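N-acetylglucosamine 2-epimerase (PDB 3GT5) probably catalyses the epimerisation or isomerisation of a sugar, as N-acylglucosamine 2-epimerases do. Local coordinates at residues Arg170-Asn175 and Val217-Asp222; His177-Met182 and Thr251-Leu256. All blocks are in the same frame, centred on the assembly; numbering follows the deposited sequence.

Contact 1 (Arg170-Asn175 and Val217-Asp222); sequences RGQNAN and VWEHYD
Gln172 and Glu219 meet twice, once through the backbone and once through their side chains. The amide N of Gln172 donates to Glu219 O at 2.9 Å, and its NE2 reaches Glu219 OE1 at 3.1 Å on the syn side, 28° out of the carboxylate plane, with the two flat groups nearly perpendicular. The glutamine can fold back in this way because CG sits between the backbone N and the carbonyl carbon (chi1 81°) and the chain bends again at chi2. Each end has a second partner: Gln172 OE1 accepts from Trp253 NE1 while touching Val217 CG1, and Glu219 OE2 bonds His249 ND1. Glu219 O also takes a proton from a water that accepts from Asn173 N, and Gly171 CA approaches the same oxygen at 3.4 Å. Farther along, Arg170 and Tyr221 form a hydrogen-bonded antiparallel pair, Tyr221 N to Arg170 O at 2.7 Å and Arg170 N to Tyr221 O at 3.1 Å. The Arg170 oxygen lies in the plane of the Tyr221 ring, at its edge. Asn175 ND2 turns back to bond Gly171 O at 3.0 Å, and its OD1 is taken by Tyr156 N. The backbone bonds make a short two-stranded antiparallel sheet, extended by the Gln172 and Glu219 side chains, that leads into helix 172-189 at one end of the helical barrel expected for this family.

Contact 2 (His177-Met182 and Thr251-Leu256); sequences HMCEAM and TEWAKL
Cys179 SG meets the Trp253 indole obliquely, 3.8 Å from CZ3, in a sulfur-aromatic contact. With SG anti to the backbone N (chi1 173°), the thiol reaches out from its helix, and CB also touches the indole at CH2. Leu256 fills the neighbouring position: CD1 lies over one face of the Trp253 ring, toward its rim, and CD2 packs on Glu180 CB at 3.8 Å.

Beside this apolar patch is a polar one. Glu252 brings OE2 to 3.3 Å from His177 CE1, its carboxylate turned 74° from the imidazole, while OE1 receives a proton from a water that also bonds His177 NE2 at 3.2 Å. At the other nitrogen, ND1 donates almost straight to Glu180 OE1 at 2.7 Å, close to the ring plane. The ring is thus held at both nitrogens, which fixes its rotation, and Tyr113 and Phe117 of helix 112-127 pack against it. Glu180 OE1 and Glu252 OE2 come within 4.3 Å of each other, a proximity of like charges that Lys255 NZ, itself bound to Glu314, might moderate.

Further out, Tyr377 OH bonds Glu180 OE2, and the salt bridge of Lys255 with Glu314 reaches helix 309-326. Met176 packs against Glu252, Trp253 and Leu256. The short helical segments run roughly parallel, 25° apart with axes 10.6 Å from each other. Such near-parallel packing of two helices near the centre of the chain, with polar side chains between them, is consistent with the inner helices of the (alpha/alpha)6 barrel of N-acylglucosamine 2-epimerases.

In the fold
From the N terminus, the chain passes through five helices and the strands of the five-stranded sheet before reaching strand 170-171 and helix 172-189, which supplies residues to both contacts. It returns through helix 192-211 to 217-222, where contact 1 closes a largely helical loop of 41 residues. Continuing into helix 247-263, it meets helix 172-189 again at 251-256, and contact 2 closes a longer loop. Because the segments alternate along the chain, the two closures cross. Their centres are 13 Å apart, and Gln172 of contact 1 and Trp253 of contact 2 touch, joining the two. Together they tie the start and middle of helix 172-189 to strand 220-221 and helix 247-263.

Contact 1 (Arg170-Asn175 and Val217-Asp222)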
ATOM      1  N   ARG A 170     -17.402   3.012   7.362  1.00 17.03           N
ATOM      2  CA  ARG A 170     -16.990   1.991   6.429  1.00 16.92           C
ATOM      3  C   ARG A 170     -16.054   2.669   5.395  1.00 18.30           C
ATOM      4  O   ARG A 170     -16.364   3.770   4.869  1.00 18.22           O
ATOM      5  CB  ARG A 170     -18.202   1.386   5.751  1.00 17.40           C
ATOM      6  CG  ARG A 170     -19.184   0.704   6.725  1.00 17.43           C
ATOM      7  CD  ARG A 170     -18.608  -0.521   7.343  1.00 18.44           C
ATOM      8  NE  ARG A 170     -19.575  -1.089   8.301  1.00 18.43           N
ATOM      9  CZ  ARG A 170     -19.633  -0.833   9.591  1.00 19.16           C
ATOM     10  NH1 ARG A 170     -18.733  -0.054  10.207  1.00 18.09           N
ATOM     11  NH2 ARG A 170     -20.594  -1.429  10.302  1.00 22.12           N
ATOM     12  N   GLY A 171     -14.967   1.974   5.047  1.00 17.88           N
ATOM     13  CA  GLY A 171     -13.875   2.570   4.299  1.00 17.65           C
ATOM     14  C   GLY A 171     -13.392   1.668   3.198  1.00 17.48           C
ATOM     15  O   GLY A 171     -13.277   0.447   3.408  1.00 17.46           O
ATOM     16  N   GLN A 172     -13.102   2.251   2.026  1.00 17.08           N
ATOM     17  CA  GLN A 172     -12.598   1.446   0.907  1.00 16.16           C
ATOM     18  C   GLN A 172     -11.130   1.053   1.170  1.00 16.91           C
ATOM     19  O   GLN A 172     -10.690  -0.024   0.693  1.00 15.72           O
ATOM     20  CB  GLN A 172     -12.790   2.139  -0.468  1.00 17.68           C
ATOM     21  CG  GLN A 172     -11.726   3.190  -0.823  1.00 14.89           C
ATOM     22  CD  GLN A 172     -10.462   2.547  -1.381  1.00 18.84           C
ATOM     23  OE1 GLN A 172     -10.578   1.563  -2.110  1.00 21.38           O
ATOM     24  NE2 GLN A 172      -9.291   3.107  -1.083  1.00 17.52           N
ATOM     25  N   ASN A 173     -10.373   1.911   1.880  1.00 15.92           N
ATOM     26  CA  ASN A 173      -8.900   1.776   1.949  1.00 17.73           C
ATOM     27  C   ASN A 173      -8.441   0.492   2.635  1.00 17.95           C
ATOM     28  O   ASN A 173      -7.575  -0.230   2.104  1.00 16.88           O
ATOM     29  CB  ASN A 173      -8.321   3.008   2.660  1.00 19.60           C
ATOM     30  CG  ASN A 173      -6.879   3.297   2.302  1.00 22.84           C
ATOM     31  OD1 ASN A 173      -6.249   2.581   1.573  1.00 30.19           O
ATOM     32  ND2 ASN A 173      -6.378   4.407   2.793  1.00 25.30           N
ATOM     33  N   ALA A 174      -9.045   0.149   3.774  1.00 17.88           N
ATOM     34  CA  ALA A 174      -8.700  -1.118   4.426  1.00 17.17           C
ATOM     35  C   ALA A 174      -9.072  -2.333   3.531  1.00 16.30           C
ATOM     36  O   ALA A 174      -8.336  -3.318   3.499  1.00 15.52           O
ATOM     37  CB  ALA A 174      -9.331  -1.223   5.832  1.00 17.36           C
ATOM     38  N   ASN A 175     -10.183  -2.254   2.796  1.00 14.76           N
ATOM     39  CA  ASN A 175     -10.612  -3.320   1.904  1.00 15.31           C
ATOM     40  C   ASN A 175      -9.686  -3.466   0.711  1.00 15.70           C
ATOM     41  O   ASN A 175      -9.417  -4.569   0.228  1.00 15.73           O
ATOM     42  CB  ASN A 175     -12.073  -3.081   1.524  1.00 14.45           C
ATOM     43  CG  ASN A 175     -12.998  -3.503   2.645  1.00 16.64           C
ATOM     44  OD1 ASN A 175     -13.216  -4.693   2.836  1.00 16.57           O
ATOM     45  ND2 ASN A 175     -13.518  -2.527   3.434  1.00 16.63           N
ATOM     46  N   VAL A 217     -13.839   5.155  -7.289  1.00 16.91           N
ATOM     47  CA  VAL A 217     -13.963   4.661  -5.931  1.00 16.86           C
ATOM     48  C   VAL A 217     -13.767   5.806  -4.924  1.00 16.58           C
ATOM     49  O   VAL A 217     -12.676   6.357  -4.785  1.00 17.04           O
ATOM     50  CB  VAL A 217     -12.953   3.516  -5.641  1.00 16.72           C
ATOM     51  CG1 VAL A 217     -13.063   3.013  -4.203  1.00 17.68           C
ATOM     52  CG2 VAL A 217     -13.111   2.364  -6.677  1.00 16.72           C
ATOM     53  N   TRP A 218     -14.838   6.161  -4.239  1.00 17.29           N
ATOM     54  CA  TRP A 218     -14.803   7.110  -3.134  1.00 17.95           C
ATOM     55  C   TRP A 218     -14.310   6.401  -1.871  1.00 18.01           C
ATOM     56  O   TRP A 218     -14.446   5.168  -1.753  1.00 18.20           O
ATOM     57  CB  TRP A 218     -16.225   7.675  -2.938  1.00 18.45           C
ATOM     58  CG  TRP A 218     -16.335   8.761  -1.942  1.00 17.53           C
ATOM     59  CD1 TRP A 218     -16.853   8.657  -0.682  1.00 16.18           C
ATOM     60  CD2 TRP A 218     -15.953  10.144  -2.104  1.00 18.10           C
ATOM     61  NE1 TRP A 218     -16.796   9.870  -0.045  1.00 19.57           N
ATOM     62  CE2 TRP A 218     -16.259  10.801  -0.886  1.00 18.93           C
ATOM     63  CE3 TRP A 218     -15.383  10.891  -3.159  1.00 18.91           C
ATOM     64  CZ2 TRP A 218     -15.994  12.163  -0.673  1.00 20.85           C
ATOM     65  CZ3 TRP A 218     -15.135  12.255  -2.963  1.00 19.75           C
ATOM     66  CH2 TRP A 218     -15.454  12.875  -1.737  1.00 19.91           C
ATOM     67  N   GLU A 219     -13.714   7.128  -0.930  1.00 17.24           N
ATOM     68  CA  GLU A 219     -13.073   6.512   0.223  1.00 18.94           C
ATOM     69  C   GLU A 219     -14.014   6.119   1.342  1.00 17.77           C
ATOM     70  O   GLU A 219     -13.803   5.092   1.997  1.00 17.89           O
ATOM     71  CB  GLU A 219     -12.032   7.432   0.838  1.00 19.26           C
ATOM     72  CG  GLU A 219     -10.872   7.792  -0.063  1.00 19.90           C
ATOM     73  CD  GLU A 219      -9.974   6.627  -0.396  1.00 20.13           C
ATOM     74  OE1 GLU A 219      -9.677   5.786   0.488  1.00 21.20           O
ATOM     75  OE2 GLU A 219      -9.574   6.518  -1.587  1.00 21.37           O
ATOM     76  N   HIS A 220     -15.030   6.950   1.591  1.00 16.29           N
ATOM     77  CA  HIS A 220     -15.784   6.914   2.858  1.00 16.74           C
ATOM     78  C   HIS A 220     -17.265   6.605   2.699  1.00 16.51           C
ATOM     79  O   HIS A 220     -17.908   7.105   1.813  1.00 15.73           O
ATOM     80  CB  HIS A 220     -15.680   8.265   3.535  1.00 18.11           C
ATOM     81  CG  HIS A 220     -14.293   8.778   3.592  1.00 18.37           C
ATOM     82  ND1 HIS A 220     -13.269   8.047   4.155  1.00 17.55           N
ATOM     83  CD2 HIS A 220     -13.739   9.920   3.125  1.00 19.44           C
ATOM     84  CE1 HIS A 220     -12.147   8.748   4.084  1.00 21.42           C
ATOM     85  NE2 HIS A 220     -12.402   9.881   3.456  1.00 20.21           N
ATOM     86  N   TYR A 221     -17.771   5.735   3.560  1.00 16.70           N
ATOM     87  CA  TYR A 221     -19.137   5.280   3.476  1.00 17.04           C
ATOM     88  C   TYR A 221     -19.794   5.177   4.867  1.00 17.88           C
ATOM     89  O   TYR A 221     -19.146   5.162   5.899  1.00 17.79           O
ATOM     90  CB  TYR A 221     -19.227   3.905   2.780  1.00 17.39           C
ATOM     91  CG  TYR A 221     -18.567   3.869   1.438  1.00 16.49           C
ATOM     92  CD1 TYR A 221     -19.288   4.059   0.254  1.00 16.25           C
ATOM     93  CD2 TYR A 221     -17.186   3.672   1.350  1.00 17.17           C
ATOM     94  CE1 TYR A 221     -18.636   4.042  -1.008  1.00 16.72           C
ATOM     95  CE2 TYR A 221     -16.538   3.661   0.110  1.00 15.84           C
ATOM     96  CZ  TYR A 221     -17.271   3.848  -1.059  1.00 16.39           C
ATOM     97  OH  TYR A 221     -16.643   3.847  -2.303  1.00 19.57           O
ATOM     98  N   ASP A 222     -21.129   5.119   4.867  1.00 19.08           N
ATOM     99  CA  ASP A 222     -21.864   4.892   6.084  1.00 19.85           C
ATOM    100  C   ASP A 222     -21.998   3.385   6.344  1.00 19.35           C
ATOM    101  O   ASP A 222     -21.505   2.580   5.550  1.00 18.49           O
ATOM    102  CB  ASP A 222     -23.233   5.623   6.062  1.00 19.37           C
ATOM    103  CG  ASP A 222     -24.228   5.094   5.009  1.00 23.89           C
ATOM    104  OD1 ASP A 222     -24.145   3.956   4.496  1.00 20.85           O
ATOM    105  OD2 ASP A 222     -25.182   5.859   4.705  1.00 29.55           O
TER
HETATM  106  O   HOH W   1     -11.110   4.333   3.644  1.00 26.48           O

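Contact 2 (His177-Met182 and Thr251-Leu256)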
ATOM      1  N   HIS A 177      -6.373  -2.611   0.721  1.00 14.43           N
ATOM      2  CA  HIS A 177      -5.173  -3.259   1.232  1.00 14.83           C
ATOM      3  C   HIS A 177      -5.425  -4.699   1.595  1.00 14.93           C
ATOM      4  O   HIS A 177      -4.509  -5.507   1.501  1.00 15.40           O
ATOM      5  CB  HIS A 177      -4.526  -2.460   2.341  1.00 14.28           C
ATOM      6  CG  HIS A 177      -3.924  -1.192   1.829  1.00 17.81           C
ATOM      7  ND1 HIS A 177      -2.825  -1.194   0.995  1.00 20.23           N
ATOM      8  CD2 HIS A 177      -4.293   0.104   1.972  1.00 20.53           C
ATOM      9  CE1 HIS A 177      -2.531   0.054   0.665  1.00 23.08           C
ATOM     10  NE2 HIS A 177      -3.398   0.857   1.255  1.00 19.89           N
ATOM     11  N   MET A 178      -6.637  -5.022   2.045  1.00 16.01           N
ATOM     12  CA  MET A 178      -6.970  -6.417   2.326  1.00 16.97           C
ATOM     13  C   MET A 178      -7.010  -7.243   1.025  1.00 16.84           C
ATOM     14  O   MET A 178      -6.591  -8.380   1.028  1.00 17.00           O
ATOM     15  CB  MET A 178      -8.281  -6.559   3.122  1.00 17.70           C
ATOM     16  CG  MET A 178      -8.464  -7.959   3.772  1.00 18.01           C
ATOM     17  SD  MET A 178      -7.200  -8.424   4.980  1.00 13.09           S
ATOM     18  CE  MET A 178      -7.756  -7.318   6.282  1.00 22.21           C
ATOM     19  N   CYS A 179      -7.480  -6.677  -0.084  1.00 16.90           N
ATOM     20  CA  CYS A 179      -7.452  -7.378  -1.382  1.00 17.26           C
ATOM     21  C   CYS A 179      -5.994  -7.693  -1.743  1.00 17.93           C
ATOM     22  O   CYS A 179      -5.653  -8.837  -2.091  1.00 15.93           O
ATOM     23  CB  CYS A 179      -8.166  -6.561  -2.472  1.00 17.52           C
ATOM     24  SG  CYS A 179      -8.038  -7.186  -4.133  1.00 18.79           S
ATOM     25  N   GLU A 180      -5.121  -6.686  -1.607  1.00 17.22           N
ATOM     26  CA  GLU A 180      -3.684  -6.848  -1.802  1.00 16.75           C
ATOM     27  C   GLU A 180      -3.085  -7.951  -0.915  1.00 16.88           C
ATOM     28  O   GLU A 180      -2.295  -8.789  -1.426  1.00 17.01           O
ATOM     29  CB  GLU A 180      -3.008  -5.501  -1.495  1.00 19.59           C
ATOM     30  CG  GLU A 180      -1.504  -5.506  -1.457  1.00 20.86           C
ATOM     31  CD  GLU A 180      -0.945  -4.209  -0.788  1.00 28.31           C
ATOM     32  OE1 GLU A 180      -1.751  -3.422  -0.199  1.00 30.94           O
ATOM     33  OE2 GLU A 180       0.288  -3.954  -0.824  1.00 28.36           O
ATOM     34  N   ALA A 181      -3.450  -7.958   0.385  1.00 15.74           N
ATOM     35  CA  ALA A 181      -2.946  -8.955   1.332  1.00 16.31           C
ATOM     36  C   ALA A 181      -3.455 -10.331   0.998  1.00 15.75           C
ATOM     37  O   ALA A 181      -2.697 -11.301   1.136  1.00 16.12           O
ATOM     38  CB  ALA A 181      -3.319  -8.611   2.809  1.00 15.32           C
ATOM     39  N   MET A 182      -4.707 -10.421   0.519  1.00 15.13           N
ATOM     40  CA  MET A 182      -5.280 -11.709   0.164  1.00 15.98           C
ATOM     41  C   MET A 182      -4.624 -12.302  -1.077  1.00 16.85           C
ATOM     42  O   MET A 182      -4.396 -13.520  -1.130  1.00 16.55           O
ATOM     43  CB  MET A 182      -6.799 -11.656   0.041  1.00 15.07           C
ATOM     44  CG  MET A 182      -7.517 -11.473   1.372  1.00 16.17           C
ATOM     45  SD  MET A 182      -7.296 -12.824   2.620  1.00 13.75           S
ATOM     46  CE  MET A 182      -8.192 -12.021   4.012  1.00 21.52           C
ATOM     47  N   THR A 251      -5.662   4.068  -9.423  1.00 15.37           N
ATOM     48  CA  THR A 251      -4.596   3.359 -10.133  1.00 14.58           C
ATOM     49  C   THR A 251      -4.134   2.127  -9.360  1.00 15.17           C
ATOM     50  O   THR A 251      -3.839   1.084  -9.961  1.00 16.07           O
ATOM     51  CB  THR A 251      -3.446   4.268 -10.530  1.00 13.26           C
ATOM     52  OG1 THR A 251      -2.770   4.746  -9.351  1.00 16.39           O
ATOM     53  CG2 THR A 251      -4.014   5.450 -11.406  1.00 14.00           C
ATOM     54  N   GLU A 252      -4.079   2.239  -8.038  1.00 14.71           N
ATOM     55  CA  GLU A 252      -3.751   1.077  -7.204  1.00 15.50           C
ATOM     56  C   GLU A 252      -4.757  -0.032  -7.416  1.00 15.36           C
ATOM     57  O   GLU A 252      -4.375  -1.203  -7.509  1.00 14.28           O
ATOM     58  CB  GLU A 252      -3.705   1.479  -5.742  1.00 15.43           C
ATOM     59  CG  GLU A 252      -3.249   0.398  -4.777  1.00 19.75           C
ATOM     60  CD  GLU A 252      -2.771   0.923  -3.416  1.00 22.33           C
ATOM     61  OE1 GLU A 252      -2.813   2.165  -3.109  1.00 25.93           O
ATOM     62  OE2 GLU A 252      -2.341   0.087  -2.585  1.00 28.35           O
ATOM     63  N   TRP A 253      -6.039   0.301  -7.475  1.00 15.52           N
ATOM     64  CA  TRP A 253      -7.049  -0.726  -7.803  1.00 15.49           C
ATOM     65  C   TRP A 253      -6.839  -1.308  -9.209  1.00 15.75           C
ATOM     66  O   TRP A 253      -7.018  -2.521  -9.431  1.00 16.19           O
ATOM     67  CB  TRP A 253      -8.459  -0.155  -7.671  1.00 16.20           C
ATOM     68  CG  TRP A 253      -9.057  -0.323  -6.333  1.00 15.93           C
ATOM     69  CD1 TRP A 253      -9.392   0.659  -5.440  1.00 16.76           C
ATOM     70  CD2 TRP A 253      -9.383  -1.567  -5.704  1.00 15.98           C
ATOM     71  NE1 TRP A 253      -9.903   0.106  -4.300  1.00 19.18           N
ATOM     72  CE2 TRP A 253      -9.937  -1.260  -4.443  1.00 15.83           C
ATOM     73  CE3 TRP A 253      -9.262  -2.917  -6.095  1.00 16.43           C
ATOM     74  CZ2 TRP A 253     -10.363  -2.258  -3.530  1.00 15.24           C
ATOM     75  CZ3 TRP A 253      -9.698  -3.906  -5.191  1.00 17.15           C
ATOM     76  CH2 TRP A 253     -10.258  -3.567  -3.947  1.00 15.82           C
ATOM     77  N   ALA A 254      -6.497  -0.462 -10.182  1.00 15.26           N
ATOM     78  CA  ALA A 254      -6.229  -0.937 -11.529  1.00 15.38           C
ATOM     79  C   ALA A 254      -5.124  -2.003 -11.505  1.00 16.01           C
ATOM     80  O   ALA A 254      -5.243  -3.064 -12.165  1.00 16.28           O
ATOM     81  CB  ALA A 254      -5.864   0.195 -12.470  1.00 14.72           C
ATOM     82  N   LYS A 255      -4.083  -1.752 -10.726  1.00 16.41           N
ATOM     83  CA  LYS A 255      -2.997  -2.717 -10.534  1.00 16.31           C
ATOM     84  C   LYS A 255      -3.499  -4.016  -9.891  1.00 14.81           C
ATOM     85  O   LYS A 255      -3.190  -5.128 -10.360  1.00 16.13           O
ATOM     86  CB  LYS A 255      -1.901  -2.080  -9.693  1.00 16.78           C
ATOM     87  CG  LYS A 255      -0.636  -2.941  -9.480  1.00 18.81           C
ATOM     88  CD  LYS A 255       0.194  -2.520  -8.266  1.00 22.49           C
ATOM     89  CE  LYS A 255      -0.478  -2.861  -6.971  1.00 22.70           C
ATOM     90  NZ  LYS A 255       0.173  -2.195  -5.880  1.00 26.24           N
ATOM     91  N   LEU A 256      -4.260  -3.888  -8.812  1.00 14.53           N
ATOM     92  CA  LEU A 256      -4.785  -5.079  -8.145  1.00 15.59           C
ATOM     93  C   LEU A 256      -5.698  -5.900  -9.057  1.00 15.64           C
ATOM     94  O   LEU A 256      -5.653  -7.149  -9.035  1.00 15.71           O
ATOM     95  CB  LEU A 256      -5.521  -4.703  -6.860  1.00 15.96           C
ATOM     96  CG  LEU A 256      -4.685  -4.091  -5.753  1.00 16.59           C
ATOM     97  CD1 LEU A 256      -5.666  -3.707  -4.632  1.00 18.11           C
ATOM     98  CD2 LEU A 256      -3.505  -5.012  -5.205  1.00 17.87           C
TER
HETATM   99  O   HOH W   2      -2.366   3.265  -0.519  1.00 25.40           O